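Local coordinates for protein malate dehydrogenase (PDB 4BGV) that probably catalyses the reversible oxidation of malate to oxaloacetate with NAD as the electron carrier, a step of the tricarboxylic acid cycle, at residues V17-T20 against L21-Q25; D36-A39 against E40-L44; G219-V222 against N223-T227; D296-E299 against A300-S304; V308-N311 against S312-D316. All blocks are in the same frame, centred on the assembly; numbering follows the deposited sequence.

How the contacts relate
All five are local contacts along single helices, contact 2 at a start and contacts 1 and 3 at an end. Contacts 1 and 2 lie in the NAD-binding domain and are mostly buried; contacts 3, 4 and 5 lie in the C-terminal domain and are partly exposed. Contacts 1, 2 and 3 touch the second subunit, where 2 and 3 each meet the other's counterpart. Contacts 4 and 5 share helix 295-321 and touch no other chain. One valine-leucine pair and two mixed polar-aliphatic pairs mark contact 1, a CH-pi pair and a water contact 3, a serine-to-carbonyl bond contact 5. Contacts 2 and 4 both have a leucine-lysine pair, the lysine hydrogen-bonded to the NAD-binding loop in contact 2 and on an exposed flank in contact 4.

Contact 1: V17-T20 against L21-Q25; sequences VAQT and LAIRQ
Val-17 to Thr-20 give their carbonyls to the N-H groups of Leu-21 to Arg-24 in four consecutive helical bonds, the shortest Leu-21 N to Val-17 O at 2.8 Å, before Gln-25, with positive phi, closes the helix in a Schellman motif. Val-17 and Leu-21 run side by side, Val-17 CG1 against Leu-21 CD1 at 3.8 Å. Thr-20 and Arg-24 are likewise aligned, the methyl CG2 of Thr-20 lying 3.9 Å from CD of Arg-24. The polar groups have separate partners: Thr-20 OG1 bonds to Thr-16 O, and Arg-24 forms a salt bridge with Glu-243. Gln-19 and Ile-23 meet at a slant. The Gln-19 chain sets out with CG anti to N (chi1 176°) and bends at chi2, which brings NE2 to 3.6 Å from Ile-23 CG1; the same NE2 is hydrogen-bonded to Tyr-55 OH. A leucine in place of Gln-19 would probably leave the Tyr-55 hydroxyl without this amide mate. Helix 12-23 is the crossover between strands 4-8 and 28-33 of the Rossmann fold. Ala-18, Leu-21 and Ala-22 pack on Ile-29 of strand 28-33, Val-17 and Thr-20 on helix 232-246, while Trp-53 of the second subunit packs against Thr-20, Ile-23 and Arg-24.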
loop_
_atom_site.group_PDB
_atom_site.type_symbol
_atom_site.label_atom_id
_atom_site.label_comp_id
_atom_site.label_asym_id
_atom_site.label_seq_id
_atom_site.Cartn_x
_atom_site.Cartn_y
_atom_site.Cartn_z
ATOM N N VAL A 17 3.974 14.112 10.337
ATOM C CA VAL A 17 4.549 12.868 10.818
ATOM C C VAL A 17 3.425 11.954 11.300
ATOM O O VAL A 17 3.389 10.778 10.948
ATOM C CB VAL A 17 5.559 13.100 11.953
ATOM C CG1 VAL A 17 5.946 11.770 12.609
ATOM C CG2 VAL A 17 6.809 13.797 11.412
ATOM N N ALA A 18 2.518 12.500 12.105
ATOM C CA ALA A 18 1.418 11.704 12.655
ATOM C C ALA A 18 0.543 11.123 11.540
ATOM O O ALA A 18 0.199 9.930 11.551
ATOM C CB ALA A 18 0.581 12.539 13.632
ATOM N N GLN A 19 0.194 11.956 10.559
ATOM C CA GLN A 19 -0.651 11.475 9.460
ATOM C C GLN A 19 0.098 10.427 8.634
ATOM O O GLN A 19 -0.496 9.458 8.152
ATOM C CB GLN A 19 -1.114 12.630 8.572
ATOM C CG GLN A 19 -1.933 12.193 7.338
ATOM C CD GLN A 19 -3.302 11.594 7.704
ATOM O OE1 GLN A 19 -4.320 12.299 7.719
ATOM N NE2 GLN A 19 -3.332 10.290 7.969
ATOM N N THR A 20 1.404 10.621 8.485
ATOM C CA THR A 20 2.241 9.682 7.736
ATOM C C THR A 20 2.344 8.320 8.434
ATOM O O THR A 20 2.194 7.255 7.796
ATOM C CB THR A 20 3.655 10.274 7.512
ATOM O OG1 THR A 20 3.523 11.488 6.774
ATOM C CG2 THR A 20 4.532 9.308 6.717
ATOM N N LEU A 21 2.609 8.349 9.741
ATOM C CA LEU A 21 2.644 7.119 10.539
ATOM C C LEU A 21 1.319 6.380 10.471
ATOM O O LEU A 21 1.302 5.150 10.432
ATOM C CB LEU A 21 2.970 7.425 12.002
ATOM C CG LEU A 21 4.395 7.992 12.196
ATOM C CD1 LEU A 21 4.603 8.399 13.644
ATOM C CD2 LEU A 21 5.461 6.973 11.756
ATOM N N ALA A 22 0.211 7.122 10.457
ATOM C CA ALA A 22 -1.116 6.481 10.396
ATOM C C ALA A 22 -1.321 5.789 9.057
ATOM O O ALA A 22 -1.723 4.622 9.008
ATOM C CB ALA A 22 -2.230 7.497 10.654
ATOM N N ILE A 23 -1.041 6.507 7.968
ATOM C CA ILE A 23 -1.125 5.918 6.624
ATOM C C ILE A 23 -0.277 4.645 6.487
ATOM O O ILE A 23 -0.713 3.660 5.898
ATOM C CB ILE A 23 -0.726 6.962 5.553
ATOM C CG1 ILE A 23 -1.786 8.075 5.526
ATOM C CG2 ILE A 23 -0.535 6.312 4.176
ATOM C CD1 ILE A 23 -1.319 9.377 4.890
ATOM N N ARG A 24 0.942 4.680 7.014
ATOM C CA ARG A 24 1.844 3.539 6.932
ATOM C C ARG A 24 1.589 2.541 8.060
ATOM O O ARG A 24 2.299 1.538 8.191
ATOM C CB ARG A 24 3.300 4.019 6.923
ATOM C CG ARG A 24 3.589 4.879 5.683
ATOM C CD ARG A 24 4.973 5.512 5.728
ATOM N NE ARG A 24 6.081 4.574 5.527
ATOM C CZ ARG A 24 6.537 4.220 4.325
ATOM N NH1 ARG A 24 5.926 4.675 3.234
ATOM N NH2 ARG A 24 7.579 3.388 4.199
ATOM N N GLN A 25 0.560 2.819 8.852
ATOM C CA GLN A 25 0.097 1.903 9.905
ATOM C C GLN A 25 1.194 1.503 10.891
ATOM O O GLN A 25 1.283 0.344 11.338
ATOM C CB GLN A 25 -0.604 0.690 9.272
ATOM C CG GLN A 25 -1.781 1.133 8.412
ATOM C CD GLN A 25 -2.621 0.001 7.827
ATOM O OE1 GLN A 25 -2.427 -1.171 8.137
ATOM N NE2 GLN A 25 -3.574 0.366 6.974
#

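Contact 2: D36-A39 against E40-L44; sequences DGLA and EGKAL
Leu-38 and Lys-42, one helical turn apart, lie side by side and point the same way, with Leu-38 CD1 4.1 Å from Lys-42 CE. The Lys-42 chain starts close over the turn below it, CG 3.3 Å from Leu-38 O, then bends at chi2 (-72°) and again at chi4, and this folded course carries NZ to a hydrogen bond with Ala-10 O. The lysine thus ties the first turns of the helix to the glycine-rich loop expected to bind NAD. Ala-39 and Ala-43 bring only methyls to the sheet side; Ala-43 CB sits 3.3 Å from Ala-39 O. Glu-40 has an extended chain, and its CB is 3.9 Å from Gly-37 O. Gly-37 is the N-cap, and its positive phi (90°) would press a side chain against the preceding carbonyl. Its own carbonyl accepts Gly-41 N at 2.8 Å, and a CB on Gly-41 would crowd that oxygen. Two further backbone bonds follow, Lys-42 N to Leu-38 O and Ala-43 N to Ala-39 O. Helix 38-47 packs on the parallel sheet: Ala-39 and Ala-43 touch Ile-31 of strand 28-33, and Ala-43 also meets Ile-59 of strand 59-63. The helix also borders the second subunit, where Glu-40 meets Leu-224, Lys-42 meets Tyr-225 and Leu-44 meets Glu-220 of that chain.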
loop_
_atom_site.group_PDB
_atom_site.type_symbol
_atom_site.label_atom_id
_atom_site.label_comp_id
_atom_site.label_asym_id
_atom_site.label_seq_id
_atom_site.Cartn_x
_atom_site.Cartn_y
_atom_site.Cartn_z
ATOM N N ASP A 36 -3.243 25.067 23.400
ATOM C CA ASP A 36 -4.505 24.412 23.744
ATOM C C ASP A 36 -5.342 24.097 22.502
ATOM O O ASP A 36 -5.560 24.954 21.646
ATOM C CB ASP A 36 -5.310 25.251 24.738
ATOM C CG ASP A 36 -6.532 24.513 25.265
ATOM O OD1 ASP A 36 -6.417 23.309 25.596
ATOM O OD2 ASP A 36 -7.611 25.137 25.334
ATOM N N GLY A 37 -5.782 22.848 22.403
ATOM C CA GLY A 37 -6.628 22.405 21.310
ATOM C C GLY A 37 -5.910 21.858 20.084
ATOM O O GLY A 37 -6.496 21.089 19.325
ATOM N N LEU A 38 -4.660 22.265 19.872
ATOM C CA LEU A 38 -3.978 21.993 18.600
ATOM C C LEU A 38 -3.700 20.516 18.377
ATOM O O LEU A 38 -4.058 19.968 17.334
ATOM C CB LEU A 38 -2.675 22.800 18.461
ATOM C CG LEU A 38 -1.944 22.656 17.114
ATOM C CD1 LEU A 38 -2.805 23.251 15.988
ATOM C CD2 LEU A 38 -0.562 23.339 17.165
ATOM N N ALA A 39 -3.060 19.868 19.345
ATOM C CA ALA A 39 -2.768 18.444 19.200
ATOM C C ALA A 39 -4.049 17.602 19.166
ATOM O O ALA A 39 -4.155 16.672 18.376
ATOM C CB ALA A 39 -1.843 17.958 20.301
ATOM N N GLU A 40 -5.012 17.924 20.023
ATOM C CA GLU A 40 -6.305 17.226 19.991
ATOM C C GLU A 40 -6.994 17.394 18.621
ATOM O O GLU A 40 -7.575 16.442 18.071
ATOM C CB GLU A 40 -7.209 17.733 21.130
ATOM C CG GLU A 40 -8.639 17.237 21.072
ATOM C CD GLU A 40 -9.462 17.643 22.293
ATOM O OE1 GLU A 40 -8.908 18.304 23.199
ATOM O OE2 GLU A 40 -10.662 17.286 22.342
ATOM N N GLY A 41 -6.921 18.599 18.069
ATOM C CA GLY A 41 -7.521 18.868 16.773
ATOM C C GLY A 41 -6.833 18.116 15.646
ATOM O O GLY A 41 -7.504 17.534 14.784
ATOM N N LYS A 42 -5.502 18.120 15.637
ATOM C CA LYS A 42 -4.764 17.415 14.584
ATOM C C LYS A 42 -5.036 15.919 14.670
ATOM O O LYS A 42 -5.283 15.269 13.646
ATOM C CB LYS A 42 -3.250 17.701 14.665
ATOM C CG LYS A 42 -2.878 19.155 14.384
ATOM C CD LYS A 42 -3.043 19.523 12.906
ATOM C CE LYS A 42 -2.600 20.975 12.586
ATOM N NZ LYS A 42 -1.120 21.177 12.690
ATOM N N ALA A 43 -5.022 15.380 15.892
ATOM C CA ALA A 43 -5.301 13.956 16.098
ATOM C C ALA A 43 -6.696 13.566 15.614
ATOM O O ALA A 43 -6.869 12.540 14.946
ATOM C CB ALA A 43 -5.143 13.589 17.564
ATOM N N LEU A 44 -7.690 14.387 15.934
ATOM C CA LEU A 44 -9.063 14.053 15.560
ATOM C C LEU A 44 -9.263 14.127 14.038
ATOM O O LEU A 44 -9.972 13.309 13.454
ATOM C CB LEU A 44 -10.072 14.957 16.286
ATOM C CG LEU A 44 -11.564 14.623 16.081
ATOM C CD1 LEU A 44 -11.856 13.160 16.428
ATOM C CD2 LEU A 44 -12.481 15.538 16.912
#

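Contact 3: G219-V222 against N223-T227; sequences GEIV and NLYKT
The carbonyl O of Ile-221 takes two N-H groups, Tyr-225 N at 2.9 Å, nearly in line with the C=O bond (168°), and Leu-224 N at 3.0 Å in a weak, strongly bent bond. Leu-224 N is shared, since it also makes a weak bond to Glu-220 O at 3.4 Å. That oxygen is better served by a water, which donates to it at 2.7 Å and accepts from Asn-223 ND2 at 2.9 Å, bridging one turn of helix on its outer side. Farther on, Lys-226 N bonds Val-222 O at 2.8 Å; Lys-226 itself has positive phi, and there the helix ends. The Lys-226 chain folds back over this end so that NZ makes weak bonds to both the carbonyl O and OD1 of Asn-223. On another flank Ile-221 and Tyr-225 lie side by side. In Ile-221 a chi1 of -57° puts CG1 beside the backbone N and leaves CG2 anti to it; CG2 sits over one face of the tyrosine ring, displaced toward its rim, 3.8 Å from the centroid and 24° off the normal: a CH-pi contact. The ring's hydroxyl is fixed from outside, by a hydrogen bond to Asp-45 of the second subunit. Leu-224 and Tyr-225 both pack on Gly-41 of that chain, and Ile-221 lies near Arg-156, which probably binds the substrate. The segment is thus a helix C-terminus at a subunit interface of the LDH/MDH fold, with one residue close to the probable substrate site.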
loop_
_atom_site.group_PDB
_atom_site.type_symbol
_atom_site.label_atom_id
_atom_site.label_comp_id
_atom_site.label_asym_id
_atom_site.label_seq_id
_atom_site.Cartn_x
_atom_site.Cartn_y
_atom_site.Cartn_z
ATOM N N GLY A 219 15.840 26.067 2.353
ATOM C CA GLY A 219 15.660 27.483 2.031
ATOM C C GLY A 219 14.784 27.689 0.796
ATOM O O GLY A 219 13.991 28.652 0.731
ATOM N N GLU A 220 14.923 26.789 -0.181
ATOM C CA GLU A 220 14.135 26.854 -1.410
ATOM C C GLU A 220 12.654 26.760 -1.071
ATOM O O GLU A 220 11.847 27.521 -1.601
ATOM C CB GLU A 220 14.526 25.731 -2.388
ATOM C CG GLU A 220 13.702 25.713 -3.679
ATOM C CD GLU A 220 14.106 24.595 -4.657
ATOM O OE1 GLU A 220 14.902 23.717 -4.267
ATOM O OE2 GLU A 220 13.628 24.604 -5.820
ATOM N N ILE A 221 12.298 25.834 -0.188
ATOM C CA ILE A 221 10.898 25.693 0.224
ATOM C C ILE A 221 10.431 26.901 1.045
ATOM O O ILE A 221 9.327 27.404 0.849
ATOM C CB ILE A 221 10.653 24.388 1.023
ATOM C CG1 ILE A 221 11.071 23.173 0.197
ATOM C CG2 ILE A 221 9.177 24.260 1.397
ATOM C CD1 ILE A 221 10.279 23.010 -1.085
ATOM N N VAL A 222 11.266 27.366 1.968
ATOM C CA VAL A 222 10.927 28.562 2.748
ATOM C C VAL A 222 10.570 29.758 1.864
ATOM O O VAL A 222 9.606 30.486 2.140
ATOM C CB VAL A 222 12.050 28.941 3.729
ATOM C CG1 VAL A 222 11.827 30.346 4.285
ATOM C CG2 VAL A 222 12.107 27.920 4.868
ATOM N N ASN A 223 11.331 29.958 0.793
ATOM C CA ASN A 223 11.050 31.064 -0.114
ATOM C C ASN A 223 9.685 30.922 -0.787
ATOM O O ASN A 223 8.989 31.912 -1.010
ATOM C CB ASN A 223 12.128 31.211 -1.183
ATOM C CG ASN A 223 11.708 32.169 -2.277
ATOM O OD1 ASN A 223 11.633 33.381 -2.056
ATOM N ND2 ASN A 223 11.410 31.632 -3.456
ATOM N N LEU A 224 9.301 29.692 -1.090
ATOM C CA LEU A 224 8.041 29.451 -1.776
ATOM C C LEU A 224 6.850 29.571 -0.825
ATOM O O LEU A 224 5.786 30.078 -1.217
ATOM C CB LEU A 224 8.076 28.087 -2.461
ATOM C CG LEU A 224 9.097 28.006 -3.602
ATOM C CD1 LEU A 224 9.323 26.575 -4.093
ATOM C CD2 LEU A 224 8.653 28.885 -4.744
ATOM N N TYR A 225 7.030 29.135 0.422
ATOM C CA TYR A 225 5.960 29.178 1.430
ATOM C C TYR A 225 5.798 30.556 2.079
ATOM O O TYR A 225 4.704 30.908 2.537
ATOM C CB TYR A 225 6.234 28.162 2.544
ATOM C CG TYR A 225 5.903 26.722 2.209
ATOM C CD1 TYR A 225 5.186 26.392 1.057
ATOM C CD2 TYR A 225 6.276 25.691 3.071
ATOM C CE1 TYR A 225 4.874 25.067 0.771
ATOM C CE2 TYR A 225 5.971 24.367 2.788
ATOM C CZ TYR A 225 5.264 24.069 1.635
ATOM O OH TYR A 225 4.939 22.761 1.343
ATOM N N LYS A 226 6.893 31.316 2.126
ATOM C CA LYS A 226 6.939 32.661 2.727
ATOM C C LYS A 226 6.839 32.672 4.254
ATOM O O LYS A 226 7.639 33.318 4.919
ATOM C CB LYS A 226 5.883 33.608 2.137
ATOM C CG LYS A 226 5.875 33.682 0.615
ATOM C CD LYS A 226 7.168 34.253 0.098
ATOM C CE LYS A 226 7.174 34.413 -1.420
ATOM N NZ LYS A 226 8.579 34.713 -1.860
ATOM N N THR A 227 5.875 31.949 4.807
ATOM C CA THR A 227 5.561 32.077 6.230
ATOM C C THR A 227 5.765 30.800 7.019
ATOM O O THR A 227 5.235 30.654 8.119
ATOM C CB THR A 227 4.103 32.519 6.429
ATOM O OG1 THR A 227 3.235 31.589 5.767
ATOM C CG2 THR A 227 3.890 33.906 5.841
HETATM O O HOH W 1 12.422 28.984 -3.779
#

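Contact 4: D296-E299 against A300-S304; sequences DELE and AWKKS
Glu-297 O receives Trp-301 N at 2.8 Å, the shortest of the backbone bonds that join these turns; Ala-300 N to Asp-296 O (3.1 Å) and Lys-302 N to Leu-298 O (2.9 Å) flank it, and Lys-303 N to Glu-299 O is weak. Apolar touch comes mainly from Leu-298 and the carbons of Lys-302, two side chains set at an angle to each other. The extended lysine chain passes back along the helix, so that its CE lies 3.8 Å from Leu-298 CG and equally far from Leu-298 CD1. The charged NZ of Lys-302 merely passes Leu-298 CD2 at 3.9 Å. Carbons also rest on carbonyls: Trp-301 CB is 3.3 Å from Glu-297 O, and Ala-300 CB is 3.6 Å from Asp-296 O. A chi1 of -176°, CG trans to the main-chain N, leads the indole of Trp-301 away from the preceding turn. There the ring meets Phe-293 with planes at about 40° and Tyr-267 at about 60°, and NE1 is hydrogen-bonded to Tyr-267 O, while Glu-297 OE2 forms a salt bridge with Arg-189. These turns belong to an amphipathic helix, 295-321, the last of the chain, laid with its apolar flank on two antiparallel sheets of the C-terminal LDH/MDH domain: Ala-300, Trp-301 and Ser-304 touch Val-185 of strand 184-193, and Trp-301 also lies on strand 272-281.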
loop_
_atom_site.group_PDB
_atom_site.type_symbol
_atom_site.label_atom_id
_atom_site.label_comp_id
_atom_site.label_asym_id
_atom_site.label_seq_id
_atom_site.Cartn_x
_atom_site.Cartn_y
_atom_site.Cartn_z
ATOM N N ASP A 296 38.875 15.228 -0.888
ATOM C CA ASP A 296 37.841 16.267 -0.962
ATOM C C ASP A 296 36.803 16.090 0.147
ATOM O O ASP A 296 36.421 17.050 0.826
ATOM C CB ASP A 296 37.142 16.255 -2.323
ATOM C CG ASP A 296 37.931 16.977 -3.386
ATOM O OD1 ASP A 296 38.820 17.778 -3.023
ATOM O OD2 ASP A 296 37.657 16.751 -4.587
ATOM N N GLU A 297 36.371 14.850 0.342
ATOM C CA GLU A 297 35.358 14.549 1.342
ATOM C C GLU A 297 35.890 14.807 2.745
ATOM O O GLU A 297 35.167 15.304 3.607
ATOM C CB GLU A 297 34.889 13.101 1.204
ATOM C CG GLU A 297 34.211 12.816 -0.131
ATOM C CD GLU A 297 34.311 11.355 -0.561
ATOM O OE1 GLU A 297 34.967 10.553 0.146
ATOM O OE2 GLU A 297 33.759 11.020 -1.632
ATOM N N LEU A 298 37.166 14.492 2.953
ATOM C CA LEU A 298 37.817 14.694 4.239
ATOM C C LEU A 298 37.842 16.172 4.622
ATOM O O LEU A 298 37.521 16.524 5.761
ATOM C CB LEU A 298 39.261 14.171 4.197
ATOM C CG LEU A 298 39.998 14.316 5.531
ATOM C CD1 LEU A 298 39.345 13.457 6.609
ATOM C CD2 LEU A 298 41.480 13.987 5.368
ATOM N N GLU A 299 38.228 17.033 3.685
ATOM C CA GLU A 299 38.253 18.486 3.884
ATOM C C GLU A 299 36.879 18.999 4.280
ATOM O O GLU A 299 36.709 19.793 5.200
ATOM C CB GLU A 299 38.642 19.189 2.579
ATOM C CG GLU A 299 40.072 19.007 2.142
ATOM C CD GLU A 299 40.357 19.628 0.777
ATOM O OE1 GLU A 299 39.499 19.530 -0.127
ATOM O OE2 GLU A 299 41.445 20.210 0.604
ATOM N N ALA A 300 35.894 18.559 3.508
ATOM C CA ALA A 300 34.514 18.967 3.748
ATOM C C ALA A 300 34.035 18.460 5.105
ATOM O O ALA A 300 33.337 19.167 5.831
ATOM C CB ALA A 300 33.610 18.460 2.641
ATOM N N TRP A 301 34.407 17.227 5.445
ATOM C CA TRP A 301 34.032 16.666 6.736
ATOM C C TRP A 301 34.607 17.468 7.903
ATOM O O TRP A 301 33.906 17.748 8.879
ATOM C CB TRP A 301 34.448 15.198 6.839
ATOM C CG TRP A 301 34.002 14.550 8.129
ATOM C CD1 TRP A 301 34.788 14.207 9.188
ATOM C CD2 TRP A 301 32.664 14.179 8.484
ATOM N NE1 TRP A 301 34.022 13.632 10.182
ATOM C CE2 TRP A 301 32.714 13.618 9.776
ATOM C CE3 TRP A 301 31.425 14.282 7.842
ATOM C CZ2 TRP A 301 31.579 13.152 10.435
ATOM C CZ3 TRP A 301 30.297 13.809 8.497
ATOM C CH2 TRP A 301 30.382 13.255 9.784
ATOM N N LYS A 302 35.877 17.850 7.798
ATOM C CA LYS A 302 36.533 18.563 8.886
ATOM C C LYS A 302 35.838 19.889 9.187
ATOM O O LYS A 302 35.729 20.292 10.343
ATOM C CB LYS A 302 38.024 18.757 8.589
ATOM C CG LYS A 302 38.828 17.502 8.889
ATOM C CD LYS A 302 40.291 17.638 8.492
ATOM C CE LYS A 302 40.985 16.282 8.575
ATOM N NZ LYS A 302 42.446 16.370 8.296
ATOM N N LYS A 303 35.340 20.548 8.149
ATOM C CA LYS A 303 34.603 21.792 8.325
ATOM C C LYS A 303 33.285 21.550 9.055
ATOM O O LYS A 303 32.902 22.320 9.935
ATOM C CB LYS A 303 34.364 22.467 6.970
ATOM C CG LYS A 303 35.590 23.204 6.437
ATOM C CD LYS A 303 35.484 23.551 4.951
ATOM C CE LYS A 303 34.091 24.024 4.559
ATOM N NZ LYS A 303 33.277 22.916 3.973
ATOM N N SER A 304 32.599 20.473 8.686
ATOM C CA SER A 304 31.350 20.104 9.343
ATOM C C SER A 304 31.612 19.769 10.805
ATOM O O SER A 304 30.851 20.172 11.695
ATOM C CB SER A 304 30.689 18.912 8.645
ATOM O OG SER A 304 30.409 19.195 7.284
#

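Contact 5: V308-N311 against S312-D316; sequences VKKN and SAIAD
Ser-312 begins its contact with Val-308 at CB, which sits 3.1 Å from Val-308 O. Beyond it, chi1 near -60° swings OG beside the backbone N and back down the helix, where it donates to the same oxygen at 2.7 Å and lies 3.7 Å from Val-308 CG1. Ser-312 N also bonds Val-308 O, at 2.8 Å, so two donors reach this one oxygen from opposite faces of its plane, the hydroxyl 42° out of it. This is the familiar serine-to-carbonyl bond inside an alpha helix, here in helix 295-321 of the LDH/MDH C-terminal domain, where Ser-312 packs on Ile-129 and Tyr-132 of helix 127-138. Removing OG with an alanine here is likely to leave Val-308 O with its single backbone bond and open a small gap beside Val-308 CG1. Elsewhere round the helix, Ile-314 lies alongside both Lys-310 and Asn-311, its CD1 4.0 Å from Lys-310 CD and 3.9 Å from Asn-311 OD1. Lys-310, bent at chi2 and chi3, hydrogen-bonds through NZ to Asn-311 OD1 at 3.1 Å, from above the amide plane. Asn-311 itself packs against Arg-93, a probable substrate-binding residue of helix 93-114.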
loop_
_atom_site.group_PDB
_atom_site.type_symbol
_atom_site.label_atom_id
_atom_site.label_comp_id
_atom_site.label_asym_id
_atom_site.label_seq_id
_atom_site.Cartn_x
_atom_site.Cartn_y
_atom_site.Cartn_z
ATOM N N VAL A 308 29.938 21.425 14.305
ATOM C CA VAL A 308 29.297 20.625 15.348
ATOM C C VAL A 308 30.000 20.780 16.699
ATOM O O VAL A 308 29.344 20.941 17.730
ATOM C CB VAL A 308 29.209 19.143 14.936
ATOM C CG1 VAL A 308 28.644 18.292 16.069
ATOM C CG2 VAL A 308 28.336 19.017 13.697
ATOM N N LYS A 309 31.331 20.760 16.692
ATOM C CA LYS A 309 32.089 20.941 17.922
ATOM C C LYS A 309 31.760 22.287 18.572
ATOM O O LYS A 309 31.612 22.383 19.792
ATOM C CB LYS A 309 33.593 20.891 17.647
ATOM C CG LYS A 309 34.195 19.508 17.427
ATOM C CD LYS A 309 35.711 19.664 17.351
ATOM C CE LYS A 309 36.447 18.350 17.202
ATOM N NZ LYS A 309 37.919 18.613 17.152
ATOM N N LYS A 310 31.662 23.321 17.744
ATOM C CA LYS A 310 31.416 24.677 18.221
ATOM C C LYS A 310 30.018 24.797 18.833
ATOM O O LYS A 310 29.845 25.346 19.927
ATOM C CB LYS A 310 31.576 25.668 17.070
ATOM C CG LYS A 310 31.480 27.128 17.473
ATOM C CD LYS A 310 30.151 27.731 17.060
ATOM C CE LYS A 310 29.987 27.723 15.550
ATOM N NZ LYS A 310 28.630 28.196 15.161
ATOM N N ASN A 311 29.020 24.302 18.116
ATOM C CA ASN A 311 27.648 24.365 18.599
ATOM C C ASN A 311 27.388 23.437 19.786
ATOM O O ASN A 311 26.549 23.738 20.643
ATOM C CB ASN A 311 26.663 24.066 17.464
ATOM C CG ASN A 311 26.548 25.213 16.478
ATOM O OD1 ASN A 311 26.787 26.363 16.827
ATOM N ND2 ASN A 311 26.159 24.902 15.243
ATOM N N SER A 312 28.099 22.310 19.833
ATOM C CA SER A 312 27.950 21.379 20.945
ATOM C C SER A 312 28.541 21.986 22.218
ATOM O O SER A 312 28.042 21.752 23.324
ATOM C CB SER A 312 28.607 20.032 20.632
ATOM O OG SER A 312 28.022 19.423 19.485
ATOM N N ALA A 313 29.606 22.764 22.052
ATOM C CA ALA A 313 30.230 23.457 23.173
ATOM C C ALA A 313 29.278 24.520 23.726
ATOM O O ALA A 313 29.230 24.770 24.933
ATOM C CB ALA A 313 31.542 24.089 22.733
ATOM N N ILE A 314 28.528 25.151 22.828
ATOM C CA ILE A 314 27.494 26.102 23.227
ATOM C C ILE A 314 26.413 25.397 24.056
ATOM O O ILE A 314 25.955 25.929 25.072
ATOM C CB ILE A 314 26.886 26.816 21.995
ATOM C CG1 ILE A 314 27.935 27.737 21.361
ATOM C CG2 ILE A 314 25.630 27.606 22.377
ATOM C CD1 ILE A 314 27.508 28.347 20.053
ATOM N N ALA A 315 26.033 24.190 23.635
ATOM C CA ALA A 315 25.071 23.389 24.392
ATOM C C ALA A 315 25.602 23.021 25.782
ATOM O O ALA A 315 24.880 23.144 26.782
ATOM C CB ALA A 315 24.679 22.150 23.618
ATOM N N ASP A 316 26.858 22.584 25.850
ATOM C CA ASP A 316 27.508 22.333 27.143
ATOM C C ASP A 316 27.426 23.560 28.056
ATOM O O ASP A 316 27.035 23.453 29.217
ATOM C CB ASP A 316 28.982 21.957 26.964
ATOM C CG ASP A 316 29.167 20.615 26.290
ATOM O OD1 ASP A 316 28.214 19.804 26.295
ATOM O OD2 ASP A 316 30.275 20.374 25.767
#